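Local coordinates for intracellular growth locus, subunit C (Francisella tularensis subsp. tularensis, PDB 2QWU), which is of unknown biochemical function but, as a pathogenicity-island protein of the intracellular growth locus, probably contributes to host cell invasion and growth inside host cells, at residues Lys119-Asn124 / Leu143-Leu148; Lys132-Trp137 / Cys194-Asp199. The protein carries 2 engineered substitutions. One frame throughout, in Å; residues are numbered along the deposited sequence.

Contact 1. Residues Lys119-Asn124 / Leu143-Leu148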
# COMPACT_ATOMS: atom_id res chain seq x y z
N LYS A 119 -12.34 -8.36 2.78
CA LYS A 119 -11.83 -7.33 1.86
C LYS A 119 -10.91 -6.31 2.49
O LYS A 119 -11.10 -5.89 3.64
CB LYS A 119 -13.00 -6.55 1.23
CG LYS A 119 -14.09 -7.41 0.59
CD LYS A 119 -13.56 -8.40 -0.41
CE LYS A 119 -14.70 -8.96 -1.27
NZ LYS A 119 -14.18 -9.97 -2.25
N ILE A 120 -9.91 -5.88 1.71
CA ILE A 120 -8.99 -4.85 2.16
C ILE A 120 -9.21 -3.82 1.08
O ILE A 120 -9.00 -4.10 -0.11
CB ILE A 120 -7.58 -5.38 2.19
CG1 ILE A 120 -7.55 -6.50 3.24
CG2 ILE A 120 -6.58 -4.23 2.50
CD1 ILE A 120 -6.24 -7.08 3.48
N LYS A 121 -9.71 -2.66 1.48
CA LYS A 121 -10.05 -1.64 0.49
C LYS A 121 -9.17 -0.42 0.71
O LYS A 121 -9.17 0.19 1.81
CB LYS A 121 -11.53 -1.25 0.62
CG LYS A 121 -11.97 -0.12 -0.31
CD LYS A 121 -12.16 -0.59 -1.73
CE LYS A 121 -12.91 0.47 -2.61
NZ LYS A 121 -13.03 0.00 -4.03
N LEU A 122 -8.39 -0.10 -0.32
CA LEU A 122 -7.46 1.02 -0.20
C LEU A 122 -8.14 2.29 -0.70
O LEU A 122 -8.90 2.23 -1.68
CB LEU A 122 -6.22 0.77 -1.07
CG LEU A 122 -5.52 -0.58 -0.96
CD1 LEU A 122 -4.18 -0.55 -1.75
CD2 LEU A 122 -5.28 -0.90 0.49
N GLY A 123 -7.84 3.40 -0.05
CA GLY A 123 -8.39 4.69 -0.45
C GLY A 123 -7.53 5.30 -1.55
O GLY A 123 -6.83 4.58 -2.25
N ASN A 124 -7.57 6.62 -1.69
CA ASN A 124 -6.80 7.30 -2.73
C ASN A 124 -5.33 7.33 -2.34
O ASN A 124 -4.96 7.75 -1.23
CB ASN A 124 -7.27 8.74 -2.87
CG ASN A 124 -8.71 8.82 -3.30
OD1 ASN A 124 -9.09 8.19 -4.32
ND2 ASN A 124 -9.53 9.55 -2.55
N LEU A 143 -2.77 3.10 -6.61
CA LEU A 143 -3.51 2.06 -5.91
C LEU A 143 -4.93 2.52 -5.52
O LEU A 143 -5.64 1.81 -4.84
CB LEU A 143 -2.76 1.70 -4.60
CG LEU A 143 -1.39 1.06 -4.88
CD1 LEU A 143 -0.65 0.87 -3.53
CD2 LEU A 143 -1.55 -0.27 -5.63
N SER A 144 -5.31 3.72 -5.93
CA SER A 144 -6.60 4.24 -5.48
C SER A 144 -7.76 3.32 -5.68
O SER A 144 -7.97 2.80 -6.77
CB SER A 144 -6.91 5.62 -6.14
OG SER A 144 -5.84 6.53 -5.97
N ASN A 145 -8.51 3.12 -4.59
CA ASN A 145 -9.69 2.29 -4.58
C ASN A 145 -9.52 0.83 -4.82
O ASN A 145 -10.51 0.15 -5.01
CB ASN A 145 -10.72 2.87 -5.55
CG ASN A 145 -11.24 4.22 -5.07
OD1 ASN A 145 -11.37 4.43 -3.86
ND2 ASN A 145 -11.53 5.13 -5.99
N LEU A 146 -8.28 0.33 -4.78
CA LEU A 146 -8.09 -1.06 -5.05
C LEU A 146 -8.68 -1.91 -3.93
O LEU A 146 -8.49 -1.59 -2.76
CB LEU A 146 -6.59 -1.33 -5.22
CG LEU A 146 -6.16 -2.77 -5.53
CD1 LEU A 146 -6.52 -3.15 -6.98
CD2 LEU A 146 -4.59 -2.82 -5.39
N GLU A 147 -9.39 -3.00 -4.30
CA GLU A 147 -9.95 -3.92 -3.32
C GLU A 147 -9.24 -5.26 -3.47
O GLU A 147 -9.20 -5.87 -4.56
CB GLU A 147 -11.44 -4.16 -3.52
CG GLU A 147 -12.03 -5.04 -2.40
CD GLU A 147 -13.56 -4.99 -2.35
OE1 GLU A 147 -14.19 -5.84 -2.99
OE2 GLU A 147 -14.13 -4.08 -1.70
N LEU A 148 -8.64 -5.69 -2.38
CA LEU A 148 -7.91 -6.97 -2.36
C LEU A 148 -8.66 -7.97 -1.47
O LEU A 148 -9.37 -7.59 -0.53
CB LEU A 148 -6.52 -6.76 -1.76
CG LEU A 148 -5.62 -5.67 -2.41
CD1 LEU A 148 -4.37 -5.36 -1.46
CD2 LEU A 148 -5.11 -6.15 -3.73
O HOH W 1 -13.42 -7.99 -4.32
O HOH W 2 -15.00 -1.83 -3.59

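Contact 2. Residues Lys132-Trp137 / Cys194-Asp199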
# COMPACT_ATOMS: atom_id res chain seq x y z
N LYS A 132 11.13 11.57 -10.53
CA LYS A 132 11.54 11.01 -11.80
C LYS A 132 12.81 11.58 -12.42
O LYS A 132 13.32 12.61 -11.99
CB LYS A 132 10.36 11.09 -12.77
CG LYS A 132 9.05 10.53 -12.21
CD LYS A 132 9.13 9.00 -11.98
CE LYS A 132 7.77 8.46 -11.54
NZ LYS A 132 7.74 6.97 -11.70
N THR A 133 13.30 10.88 -13.46
CA THR A 133 14.56 11.29 -14.08
C THR A 133 14.48 12.61 -14.80
O THR A 133 15.51 13.21 -15.08
CB THR A 133 15.13 10.19 -15.03
OG1 THR A 133 14.16 9.83 -16.03
CG2 THR A 133 15.50 8.91 -14.16
N ASP A 134 13.25 13.04 -15.13
CA ASP A 134 13.09 14.31 -15.78
C ASP A 134 12.76 15.47 -14.82
O ASP A 134 12.22 16.52 -15.21
CB ASP A 134 12.06 14.19 -16.93
CG ASP A 134 10.65 13.79 -16.45
OD1 ASP A 134 10.51 13.26 -15.32
OD2 ASP A 134 9.70 13.99 -17.25
N GLU A 135 13.11 15.27 -13.55
CA GLU A 135 12.98 16.27 -12.49
C GLU A 135 11.57 16.76 -12.19
O GLU A 135 11.31 17.97 -12.04
CB GLU A 135 13.90 17.46 -12.80
CG GLU A 135 15.33 17.02 -13.07
CD GLU A 135 16.34 18.15 -12.98
OE1 GLU A 135 16.07 19.25 -13.53
OE2 GLU A 135 17.43 17.91 -12.38
N ALA A 136 10.68 15.80 -12.06
CA ALA A 136 9.29 16.07 -11.72
C ALA A 136 8.86 14.81 -10.96
O ALA A 136 9.40 13.73 -11.20
CB ALA A 136 8.46 16.21 -12.98
N TRP A 137 7.92 14.97 -10.03
CA TRP A 137 7.38 13.82 -9.30
C TRP A 137 6.31 13.10 -10.12
O TRP A 137 5.59 13.71 -10.92
CB TRP A 137 6.74 14.31 -8.01
CG TRP A 137 7.70 14.78 -6.99
CD1 TRP A 137 8.16 16.05 -6.82
CD2 TRP A 137 8.33 13.96 -6.00
NE1 TRP A 137 9.07 16.08 -5.78
CE2 TRP A 137 9.18 14.81 -5.26
CE3 TRP A 137 8.26 12.59 -5.66
CZ2 TRP A 137 9.96 14.33 -4.17
CZ3 TRP A 137 9.04 12.10 -4.59
CH2 TRP A 137 9.88 12.99 -3.85
N CYS A 194 6.99 4.81 -15.03
CA CYS A 194 8.35 4.29 -14.97
C CYS A 194 9.42 5.34 -14.73
O CYS A 194 9.22 6.17 -13.84
CB CYS A 194 8.59 3.43 -16.23
SG CYS A 194 7.32 2.10 -16.36
N ALA A 195 10.52 5.32 -15.50
CA ALA A 195 11.66 6.20 -15.23
C ALA A 195 11.38 7.70 -15.15
O ALA A 195 11.72 8.37 -14.16
CB ALA A 195 12.79 5.93 -16.30
N ALA A 196 10.81 8.20 -16.22
CA ALA A 196 10.52 9.61 -16.34
C ALA A 196 9.03 9.85 -16.11
O ALA A 196 8.24 8.89 -16.15
CB ALA A 196 10.98 10.07 -17.72
N SER A 197 8.65 11.09 -15.82
CA SER A 197 7.25 11.44 -15.57
C SER A 197 6.37 11.25 -16.80
O SER A 197 5.16 11.14 -16.68
CB SER A 197 7.10 12.90 -15.08
OG SER A 197 7.42 13.80 -16.14
N THR A 198 6.99 11.20 -17.99
CA THR A 198 6.24 10.99 -19.23
C THR A 198 6.21 9.46 -19.58
O THR A 198 5.81 9.07 -20.68
CB THR A 198 6.96 11.75 -20.36
OG1 THR A 198 8.32 11.29 -20.43
CG2 THR A 198 6.97 13.28 -20.09
N ASP A 199 6.63 8.60 -18.65
CA ASP A 199 6.67 7.14 -18.93
C ASP A 199 5.46 6.42 -18.31
O ASP A 199 5.60 5.34 -17.67
CB ASP A 199 7.95 6.51 -18.38
CG ASP A 199 9.17 6.79 -19.24
OD1 ASP A 199 9.02 6.87 -20.48
OD2 ASP A 199 10.28 6.89 -18.67
O HOH W 3 10.35 13.18 -19.89

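Contact 1. Residues Lys119-Asn124 / Leu143-Leu148
Ile120 and Leu148 form an antiparallel hydrogen-bonded pair, with Ile120 N to Leu148 O at 2.9 Å and Leu148 N to Ile120 O at 2.8 Å, and Lys121 and Glu147 follow as a non-hydrogen-bonded pair. Leu122 N then meets Leu146 O almost head-on (2.9 Å, 179° at the hydrogen), before a type II turn from Leu143 to Leu146 bends segment 143-148. There Asn145 N reaches Gly123 O from above its carbonyl plane, at a longer 3.2 Å. The Lys121 chain, bent at chi2 (77°), carries CD past Leu146 O, so that NZ donates to Asn145 O at 2.7 Å. Glu147 lies on the same face and, extended beyond CG, slants across the methylenes of Lys119, with OE1 3.6 Å from Lys119 CE. Its carboxylate meets neither ammonium directly: one water joins OE1 to Lys119 NZ, which also donates to Thr116 O, and another joins OE2 to Lys121 NZ. Away from these charges Leu122 sets CD1 3.9 Å from Leu143 CB. Ile120 and Leu122 touch side chains of the adjacent strand 37-43, Ile120 and Leu148 those of strand 173-184, and Leu143 and Leu146 those of strand 71-79. Strand 120-122 thus sits between strands 37-43 and 147-150 in the large antiparallel sheet. The contact is two-faced: one side is a hydrophobic core, while on the other a carboxylate flanked by two lysines, through water, probably remains ionised.

Contact 2. Residues Lys132-Trp137 / Cys194-Asp199
The carboxylate of Asp134 is used by Ser197 in two ways: Ser197 N approaches OD1 from above the carboxylate plane, while the Ser197 hydroxyl takes the syn lone pair of OD2. Two beta-hairpin ends meet here, the loop joining strands 130-131 and 137-138 and the loop joining strands 189-193 and 200-204, each containing a type I turn. Ser197 N lies 2.9 Å from Asp134 OD1 in a nearly straight bond (168°), and Ser197 OG is only 2.5 Å from Asp134 OD2. Both side chains make this possible by turning in between their own backbone N and carbonyl carbon (chi1 62° for Asp134, 69° for Ser197), which brings the hydroxyl to that oxygen. A water that donates to Asp134 OD2 also joins Thr198 OG1, extending the grip along the second turn. That turn has the backbone bond Asp199 N to Ala196 O, and Asp199 OD2 accepts from Ala196 N as well. Beside the carboxylate, the backbone of Thr133 donates to Ala195 O, the two atoms Thr133 N and Ala195 O being 3.0 Å apart, and the methyl of Ala196 (CB) packs against Thr133 OG1 at 3.6 Å. The Lys132 chain runs along residues 194-197, its CB 3.3 Å from Ala195 O. At the far end the ammonium makes a salt bridge to Glu130 OE1 and donates to Ile139 O. Across the contact, Lys132 NZ reaches Cys194 O in the carbonyl plane at 2.7 Å.

Contacts 1 and 2 do not touch: their centres are 25 Å apart and their nearest atoms about 12 Å. Their segments alternate along the chain, so residues 124 to 132 and 137 to 143 lead from one to the other, and the chain leaving contact 1 by strand 147-150 returns much later to supply residues 194-199. Contact 1, centred 9 Å from the middle of the chain, belongs to the main antiparallel sheet; contact 2, at 21 Å, is a surface meeting of two hairpin loops beyond it. The first relies on strand pairing and a buried apolar face, the second on hydrogen bonds that mix side chains and backbone. No active site is known to relate them.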